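Local coordinates for putative nucleoprotein (Infectious salmon anemia virus, PDB 4EWC) that encapsidates the negative-strand viral RNA, protecting it from nucleases and forming the ribonucleoprotein that serves as template for transcription and replication, at residues E168-I173 with V213-K218; S270-F275 with N477-K482; E468-N473 with L588-F593. One frame throughout, in Å; residues are numbered along the deposited sequence.

Contact 1: E168-I173 with V213-K218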
loop_
_atom_site.group_PDB
_atom_site.type_symbol
_atom_site.label_atom_id
_atom_site.label_comp_id
_atom_site.label_asym_id
_atom_site.label_seq_id
_atom_site.Cartn_x
_atom_site.Cartn_y
_atom_site.Cartn_z
ATOM N N GLU A 168 11.541 36.108 13.030
ATOM C CA GLU A 168 11.282 35.716 11.666
ATOM C C GLU A 168 11.419 34.203 11.516
ATOM O O GLU A 168 10.558 33.541 10.934
ATOM C CB GLU A 168 12.289 36.425 10.757
ATOM C CG GLU A 168 12.363 35.884 9.349
ATOM C CD GLU A 168 11.256 36.407 8.468
ATOM O OE1 GLU A 168 10.245 36.910 9.003
ATOM O OE2 GLU A 168 11.404 36.323 7.231
ATOM N N GLY A 169 12.516 33.668 12.042
ATOM C CA GLY A 169 12.811 32.259 11.904
ATOM C C GLY A 169 11.750 31.424 12.590
ATOM O O GLY A 169 11.393 30.345 12.117
ATOM N N GLU A 170 11.257 31.942 13.712
ATOM C CA GLU A 170 10.229 31.281 14.496
ATOM C C GLU A 170 8.930 31.081 13.697
ATOM O O GLU A 170 8.319 30.008 13.749
ATOM C CB GLU A 170 9.974 32.047 15.799
ATOM C CG GLU A 170 11.099 31.856 16.798
ATOM C CD GLU A 170 11.029 32.745 18.041
ATOM O OE1 GLU A 170 10.480 33.870 17.977
ATOM O OE2 GLU A 170 11.551 32.302 19.089
HETATM N N MSE A 171 8.523 32.098 12.945
HETATM C CA MSE A 171 7.321 31.979 12.149
HETATM C C MSE A 171 7.485 30.994 10.985
HETATM O O MSE A 171 6.504 30.565 10.391
HETATM C CB MSE A 171 6.844 33.344 11.660
HETATM C CG MSE A 171 5.913 34.030 12.639
HETATM SE SE MSE A 171 5.499 35.979 12.344
HETATM C CE MSE A 171 5.018 35.896 10.435
ATOM N N SER A 172 8.717 30.630 10.653
ATOM C CA SER A 172 8.939 29.653 9.584
ATOM C C SER A 172 8.896 28.208 10.119
ATOM O O SER A 172 8.972 27.236 9.358
ATOM C CB SER A 172 10.258 29.935 8.828
ATOM O OG SER A 172 11.382 29.762 9.664
ATOM N N ILE A 173 8.757 28.079 11.431
ATOM C CA ILE A 173 8.677 26.770 12.051
ATOM C C ILE A 173 7.242 26.257 12.083
ATOM O O ILE A 173 6.337 26.911 12.621
ATOM C CB ILE A 173 9.261 26.783 13.463
ATOM C CG1 ILE A 173 10.739 27.147 13.392
ATOM C CG2 ILE A 173 9.079 25.419 14.133
ATOM C CD1 ILE A 173 11.355 27.559 14.726
ATOM N N VAL A 213 5.861 28.365 22.212
ATOM C CA VAL A 213 6.555 28.612 20.947
ATOM C C VAL A 213 7.867 27.832 20.837
ATOM O O VAL A 213 8.625 27.754 21.795
ATOM C CB VAL A 213 6.885 30.130 20.794
ATOM C CG1 VAL A 213 7.838 30.380 19.630
ATOM C CG2 VAL A 213 5.611 30.944 20.637
ATOM N N THR A 214 8.141 27.273 19.665
ATOM C CA THR A 214 9.423 26.619 19.420
ATOM C C THR A 214 10.489 27.641 19.014
ATOM O O THR A 214 10.240 28.455 18.126
ATOM C CB THR A 214 9.292 25.513 18.356
ATOM O OG1 THR A 214 8.521 24.430 18.904
ATOM C CG2 THR A 214 10.667 25.008 17.942
ATOM N N ALA A 215 11.664 27.595 19.651
ATOM C CA ALA A 215 12.680 28.649 19.501
ATOM C C ALA A 215 13.896 28.225 18.686
ATOM O O ALA A 215 13.934 28.382 17.466
ATOM C CB ALA A 215 13.125 29.166 20.877
ATOM N N ASN A 216 14.916 27.748 19.399
ATOM C CA ASN A 216 16.135 27.179 18.805
ATOM C C ASN A 216 16.197 25.709 19.200
ATOM O O ASN A 216 17.209 25.237 19.695
ATOM C CB ASN A 216 17.381 27.884 19.335
ATOM N N GLY A 217 15.091 25.003 18.996
ATOM C CA GLY A 217 14.957 23.620 19.399
ATOM C C GLY A 217 14.249 23.616 20.731
ATOM O O GLY A 217 13.608 22.636 21.121
ATOM N N LYS A 218 14.358 24.740 21.430
ATOM C CA LYS A 218 13.816 24.856 22.777
ATOM C C LYS A 218 12.456 25.539 22.754
ATOM O O LYS A 218 12.162 26.320 21.862
ATOM C CB LYS A 218 14.806 25.602 23.689
#

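Contact 2: S270-F275 with N477-K482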
loop_
_atom_site.group_PDB
_atom_site.type_symbol
_atom_site.label_atom_id
_atom_site.label_comp_id
_atom_site.label_asym_id
_atom_site.label_seq_id
_atom_site.Cartn_x
_atom_site.Cartn_y
_atom_site.Cartn_z
ATOM N N SER A 270 -6.896 18.678 11.642
ATOM C CA SER A 270 -6.959 17.289 11.197
ATOM C C SER A 270 -5.730 16.474 11.628
ATOM O O SER A 270 -5.780 15.249 11.696
ATOM C CB SER A 270 -7.226 17.179 9.684
ATOM O OG SER A 270 -6.203 17.788 8.923
ATOM N N ALA A 271 -4.644 17.157 11.970
ATOM C CA ALA A 271 -3.445 16.475 12.438
ATOM C C ALA A 271 -3.667 15.902 13.824
ATOM O O ALA A 271 -3.096 14.868 14.171
ATOM C CB ALA A 271 -2.245 17.407 12.430
ATOM N N ASP A 272 -4.508 16.552 14.620
ATOM C CA ASP A 272 -4.858 16.009 15.934
ATOM C C ASP A 272 -5.596 14.699 15.830
ATOM O O ASP A 272 -5.423 13.814 16.668
ATOM C CB ASP A 272 -5.701 16.989 16.732
ATOM C CG ASP A 272 -5.059 18.359 16.827
ATOM O OD1 ASP A 272 -3.833 18.491 16.558
ATOM O OD2 ASP A 272 -5.793 19.316 17.176
ATOM N N GLN A 273 -6.435 14.564 14.813
ATOM C CA GLN A 273 -7.177 13.319 14.670
ATOM C C GLN A 273 -6.272 12.187 14.232
ATOM O O GLN A 273 -6.662 11.033 14.288
ATOM C CB GLN A 273 -8.360 13.487 13.726
ATOM C CG GLN A 273 -9.615 13.840 14.446
ATOM C CD GLN A 273 -10.770 13.968 13.502
ATOM O OE1 GLN A 273 -10.880 14.953 12.773
ATOM N NE2 GLN A 273 -11.632 12.956 13.480
ATOM N N LEU A 274 -5.065 12.521 13.788
ATOM C CA LEU A 274 -4.052 11.494 13.579
ATOM C C LEU A 274 -3.710 10.879 14.940
ATOM O O LEU A 274 -3.626 9.656 15.090
ATOM C CB LEU A 274 -2.814 12.082 12.924
ATOM C CG LEU A 274 -1.655 11.134 12.659
ATOM C CD1 LEU A 274 -2.168 9.859 12.083
ATOM C CD2 LEU A 274 -0.687 11.783 11.691
ATOM N N PHE A 275 -3.551 11.733 15.942
ATOM C CA PHE A 275 -3.171 11.265 17.265
ATOM C C PHE A 275 -4.328 10.771 18.102
ATOM O O PHE A 275 -4.164 9.844 18.891
ATOM C CB PHE A 275 -2.339 12.316 18.010
ATOM C CG PHE A 275 -0.997 12.526 17.398
ATOM C CD1 PHE A 275 0.001 11.599 17.590
ATOM C CD2 PHE A 275 -0.754 13.613 16.574
ATOM C CE1 PHE A 275 1.227 11.759 17.012
ATOM C CE2 PHE A 275 0.462 13.784 15.981
ATOM C CZ PHE A 275 1.467 12.851 16.210
ATOM N N ASN A 477 2.800 11.497 20.858
ATOM C CA ASN A 477 1.387 11.470 21.226
ATOM C C ASN A 477 0.617 12.740 20.887
ATOM O O ASN A 477 -0.546 12.881 21.228
ATOM C CB ASN A 477 1.269 11.177 22.708
ATOM C CG ASN A 477 1.700 9.777 23.030
ATOM O OD1 ASN A 477 1.544 8.873 22.197
ATOM N ND2 ASN A 477 2.262 9.577 24.226
ATOM N N THR A 478 1.285 13.675 20.226
ATOM C CA THR A 478 0.696 14.976 19.960
ATOM C C THR A 478 1.615 15.830 19.104
ATOM O O THR A 478 2.836 15.620 19.065
ATOM C CB THR A 478 0.381 15.745 21.265
ATOM O OG1 THR A 478 -0.280 16.976 20.946
ATOM C CG2 THR A 478 1.635 16.006 22.052
ATOM N N THR A 479 0.999 16.791 18.421
ATOM C CA THR A 479 1.700 17.729 17.557
ATOM C C THR A 479 2.222 18.911 18.370
ATOM O O THR A 479 3.117 19.626 17.931
ATOM C CB THR A 479 0.770 18.250 16.428
ATOM O OG1 THR A 479 -0.499 18.604 16.985
ATOM C CG2 THR A 479 0.528 17.173 15.405
ATOM N N LYS A 480 1.674 19.088 19.569
ATOM C CA LYS A 480 1.938 20.269 20.377
ATOM C C LYS A 480 3.149 20.169 21.317
ATOM O O LYS A 480 3.248 19.244 22.124
ATOM C CB LYS A 480 0.683 20.605 21.167
ATOM C CG LYS A 480 -0.497 20.794 20.273
ATOM C CD LYS A 480 -1.758 20.941 21.077
ATOM C CE LYS A 480 -2.974 20.685 20.225
ATOM N NZ LYS A 480 -4.190 20.852 21.053
ATOM N N PRO A 481 4.069 21.143 21.230
ATOM C CA PRO A 481 5.259 21.160 22.103
ATOM C C PRO A 481 4.855 21.287 23.564
ATOM O O PRO A 481 3.955 22.055 23.873
ATOM C CB PRO A 481 6.016 22.425 21.656
ATOM C CG PRO A 481 5.461 22.765 20.308
ATOM C CD PRO A 481 4.041 22.279 20.293
ATOM N N LYS A 482 5.510 20.565 24.461
ATOM C CA LYS A 482 4.970 20.463 25.812
ATOM C C LYS A 482 5.625 21.390 26.840
ATOM O O LYS A 482 5.366 21.251 28.026
ATOM C CB LYS A 482 4.973 19.003 26.298
#

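Contact 3: E468-N473 with L588-F593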
loop_
_atom_site.group_PDB
_atom_site.type_symbol
_atom_site.label_atom_id
_atom_site.label_comp_id
_atom_site.label_asym_id
_atom_site.label_seq_id
_atom_site.Cartn_x
_atom_site.Cartn_y
_atom_site.Cartn_z
ATOM N N GLU A 468 5.257 8.832 7.160
ATOM C CA GLU A 468 4.990 7.556 7.788
ATOM C C GLU A 468 3.551 7.056 7.487
ATOM O O GLU A 468 2.577 7.771 7.707
ATOM C CB GLU A 468 5.242 7.691 9.298
ATOM C CG GLU A 468 4.914 6.468 10.110
ATOM C CD GLU A 468 5.844 5.306 9.814
ATOM O OE1 GLU A 468 7.054 5.411 10.162
ATOM O OE2 GLU A 468 5.359 4.289 9.237
ATOM N N ARG A 469 3.437 5.832 6.983
ATOM C CA ARG A 469 2.163 5.289 6.525
ATOM C C ARG A 469 1.382 4.545 7.631
ATOM O O ARG A 469 0.173 4.280 7.504
ATOM C CB ARG A 469 2.409 4.411 5.294
ATOM C CG ARG A 469 1.601 3.146 5.186
ATOM C CD ARG A 469 2.096 2.246 4.057
ATOM N NE ARG A 469 1.703 2.702 2.723
ATOM C CZ ARG A 469 0.714 2.159 2.015
ATOM N NH1 ARG A 469 0.016 1.147 2.515
ATOM N NH2 ARG A 469 0.431 2.620 0.803
ATOM N N TYR A 470 2.069 4.226 8.731
ATOM C CA TYR A 470 1.408 3.607 9.890
ATOM C C TYR A 470 1.472 4.453 11.161
ATOM O O TYR A 470 2.538 4.840 11.618
ATOM C CB TYR A 470 1.927 2.194 10.169
ATOM C CG TYR A 470 1.859 1.268 8.983
ATOM C CD1 TYR A 470 0.681 0.637 8.641
ATOM C CD2 TYR A 470 2.987 1.026 8.205
ATOM C CE1 TYR A 470 0.618 -0.210 7.557
ATOM C CE2 TYR A 470 2.933 0.181 7.127
ATOM C CZ TYR A 470 1.738 -0.434 6.807
ATOM O OH TYR A 470 1.674 -1.272 5.730
ATOM N N ARG A 471 0.292 4.717 11.704
ATOM C CA ARG A 471 0.092 5.353 12.994
ATOM C C ARG A 471 0.829 4.563 14.089
ATOM O O ARG A 471 1.365 5.139 15.030
ATOM C CB ARG A 471 -1.417 5.403 13.295
ATOM C CG ARG A 471 -1.802 5.724 14.741
ATOM C CD ARG A 471 -1.353 7.117 15.148
ATOM N NE ARG A 471 -1.657 7.449 16.545
ATOM C CZ ARG A 471 -0.761 7.440 17.536
ATOM N NH1 ARG A 471 0.501 7.101 17.302
ATOM N NH2 ARG A 471 -1.126 7.767 18.768
ATOM N N SER A 472 0.874 3.245 13.940
ATOM C CA SER A 472 1.539 2.393 14.910
ATOM C C SER A 472 3.041 2.686 15.067
ATOM O O SER A 472 3.574 2.634 16.180
ATOM C CB SER A 472 1.280 0.910 14.599
ATOM O OG SER A 472 1.417 0.630 13.216
ATOM N N ASN A 473 3.699 3.009 13.955
ATOM C CA ASN A 473 5.118 3.370 13.942
ATOM C C ASN A 473 5.401 4.769 14.516
ATOM O O ASN A 473 6.546 5.164 14.697
ATOM C CB ASN A 473 5.679 3.274 12.519
ATOM C CG ASN A 473 5.773 1.840 12.019
ATOM O OD1 ASN A 473 5.862 0.903 12.822
ATOM N ND2 ASN A 473 5.750 1.656 10.692
ATOM N N LEU A 588 -4.099 4.931 7.579
ATOM C CA LEU A 588 -3.507 5.156 8.875
ATOM C C LEU A 588 -4.424 4.365 9.827
ATOM O O LEU A 588 -5.552 4.019 9.458
ATOM C CB LEU A 588 -3.513 6.664 9.153
ATOM C CG LEU A 588 -2.448 7.613 8.539
ATOM C CD1 LEU A 588 -2.089 7.342 7.100
ATOM C CD2 LEU A 588 -2.884 9.045 8.652
ATOM N N PHE A 589 -3.969 4.030 11.023
ATOM C CA PHE A 589 -4.786 3.193 11.960
ATOM C C PHE A 589 -5.087 1.774 11.523
ATOM O O PHE A 589 -5.918 1.121 12.130
ATOM C CB PHE A 589 -6.123 3.835 12.349
ATOM C CG PHE A 589 -6.058 5.310 12.488
ATOM C CD1 PHE A 589 -5.349 5.886 13.531
ATOM C CD2 PHE A 589 -6.696 6.135 11.570
ATOM C CE1 PHE A 589 -5.267 7.251 13.662
ATOM C CE2 PHE A 589 -6.632 7.510 11.694
ATOM C CZ PHE A 589 -5.917 8.069 12.744
ATOM N N SER A 590 -4.431 1.286 10.484
ATOM C CA SER A 590 -4.763 -0.035 9.950
ATOM C C SER A 590 -4.061 -1.127 10.756
ATOM O O SER A 590 -4.377 -2.301 10.637
ATOM C CB SER A 590 -4.357 -0.139 8.488
ATOM O OG SER A 590 -2.940 -0.255 8.402
ATOM N N ILE A 591 -3.076 -0.708 11.546
ATOM C CA ILE A 591 -2.441 -1.547 12.552
ATOM C C ILE A 591 -2.773 -0.984 13.939
ATOM O O ILE A 591 -2.520 0.194 14.217
ATOM C CB ILE A 591 -0.910 -1.563 12.383
ATOM C CG1 ILE A 591 -0.494 -2.228 11.066
ATOM C CG2 ILE A 591 -0.273 -2.259 13.566
ATOM C CD1 ILE A 591 1.016 -2.268 10.846
ATOM N N ASP A 592 -3.350 -1.824 14.795
ATOM C CA ASP A 592 -3.740 -1.436 16.160
ATOM C C ASP A 592 -2.931 -2.199 17.206
ATOM O O ASP A 592 -2.722 -3.408 17.066
ATOM C CB ASP A 592 -5.228 -1.706 16.388
ATOM N N PHE A 593 -2.497 -1.517 18.268
ATOM C CA PHE A 593 -2.790 -0.103 18.508
ATOM C C PHE A 593 -1.584 0.596 19.141
ATOM O O PHE A 593 -1.472 0.675 20.367
ATOM C CB PHE A 593 -4.013 0.043 19.421
#

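Contact 1: E168-I173 with V213-K218
Ile-173 and Thr-214 make the tight half of this contact, their side chains crossing at about a right angle where the short helical turn 168-171 hands over to the next helix. The far end of the isoleucine lies against two backbone carbonyls: CD1 of Ile-173 sits 3.7 Å from the carbonyl O of Thr-214, and also touches the carbonyl O of Ala-215. The other branch meets the threonine methyl, with Ile-173 CG2 4.1 Å from Thr-214 CG2. With chi1 at -62°, CG1 lies beside the backbone N and CG2 anti to it, which turns both branches to Thr-214. Ile-173 and Thr-214 are both buried, and Pro-481 and Tyr-487 also pack on Thr-214.

Glu-170 carries the looser side, facing partly toward solvent. Its chain runs extended beyond CG alongside the end of the strand, CG lying 3.8 Å from Thr-214 O. The carboxylate then brushes Ala-215 with no polar partner there: Glu-170 OE2 is 3.8 Å from Ala-215 CA. The polar partner lies just before its own helical turn, where OE1 accepts from Ser-167 N.

Asn-176 bridges the two segments through its amide, ND2 donating to Glu-170 O and OD1 accepting from Thr-214 N. Beyond Ala-215 the chain turns back, Ala-215 N bonding to Lys-218 O at 2.6 Å, and continues into strand 219-224. The arrangement is a beta-hairpin, strands 209-214 and 219-224, resting its turn end on a helix-helix junction, with Ile-173 at the N-cap position of helix 174-188.

Contact 2: S270-F275 with N477-K482
Phe-275 and Thr-478 mark the closest approach of the backbones, their CA atoms 6.0 Å apart. One partner is a single, weakly bonded helical turn, 272-275; the other is an irregular loop that bends at an ST turn, where Lys-480 N donates to Thr-478 OG1 at 3.2 Å and a nearly straight 173°.

The Phe-275 ring lies against the peptide joining Asn-477 to Thr-478. Thr-478 N stands 3.6 Å above one ring face, displaced toward the rim, while the Thr-479 methyl comes in at the edge, CG2 being 3.4 Å from Phe-275 CE2. The same methyl touches Ala-271 CB. With chi1 at 45°, Thr-479 divides its branches, CG2 going to the ring and OG1 to Asp-272, where it gives OD1 a weak hydrogen bond of 3.4 Å. The stronger hold on that carboxylate is a salt bridge from Arg-182. Lys-480 NZ stays 4.5 Å from Asp-272 OD2, beyond a salt bridge, yet close enough that the aspartate probably eases the crowding of Lys-480 against Arg-182.

Helix 438-449 backs the site, its Cys-444 touching both Phe-275 and Thr-479. The loop that packs here leads straight into a short basic sequence, Lys-480 to Lys-483, that is probably a nuclear localization signal.

Contact 3: E468-N473 with L588-F593
Leu-588 and Arg-469 begin a contact between two loop segments in which the last modelled residues of the C-terminal tail run along the loop following helix 457-463, at the interface with the second subunit. Leu-588 CD1 lies 3.8 Å from Arg-469 O, and the leucine also rests on Ala-457 and Ile-460 of that helix.

Phe-589 comes next, with a left-handed backbone (phi 65°). Its ring is met obliquely by the aliphatic part of Arg-471: CG of the arginine is 3.8 Å from Phe-589 CD1. That chain has CG anti to the backbone N and bends at chi2 (64°), which carries its guanidinium away from the tail. The guanidinium plane is steeply turned from the ring rather than stacked on it. Phe-589 also faces the partner chain, its ring meeting Trp-514 of the second subunit and its carbonyl O accepting from Ser-513 OG of that subunit.

At Ser-590 the hydroxyl reaches the Tyr-470 ring at its edge, in plane, OG being 3.7 Å from CE1. The tyrosine's own hydroxyl is bonded to the backbone N of Val-582 of the second subunit, so this ring spans the interface.

Ile-591 points toward the loop and uses two branches. CG2 packs 3.7 Å from Ser-472 CB, while the extended CG1-CD1 arm covers a face of Tyr-470. Arg-469 CG lies over the opposite face, 3.7 Å above the plane, leaving the ring sandwiched. On the tail side this is a CH-pi contact, Ile-591 CD1 standing 4.1 Å from the ring centroid of Tyr-470.

Overall arrangement
Following the chain, contact 1 comes first and closes before either of the others opens: 168-173 is met by 213-218 after a loop of 39 residues that includes helix 174-188. Contact 2 opens later at 270-275. Before it closes at 477-482, contact 3 has opened at 468-473, and that one closes at 588-593, so contacts 2 and 3 cross. They also touch, Leu-274 packing on Leu-588 and its carbonyl O on Phe-589 and Arg-471. Contact 1 reaches contact 2 through Thr-214 against Pro-481, but stays about 18 Å from contact 3 at the nearest atoms. The loop between helix 457-463 and strand 488-491 thus joins the 209-224 hairpin, the 272-275 turn and the C-terminal tail.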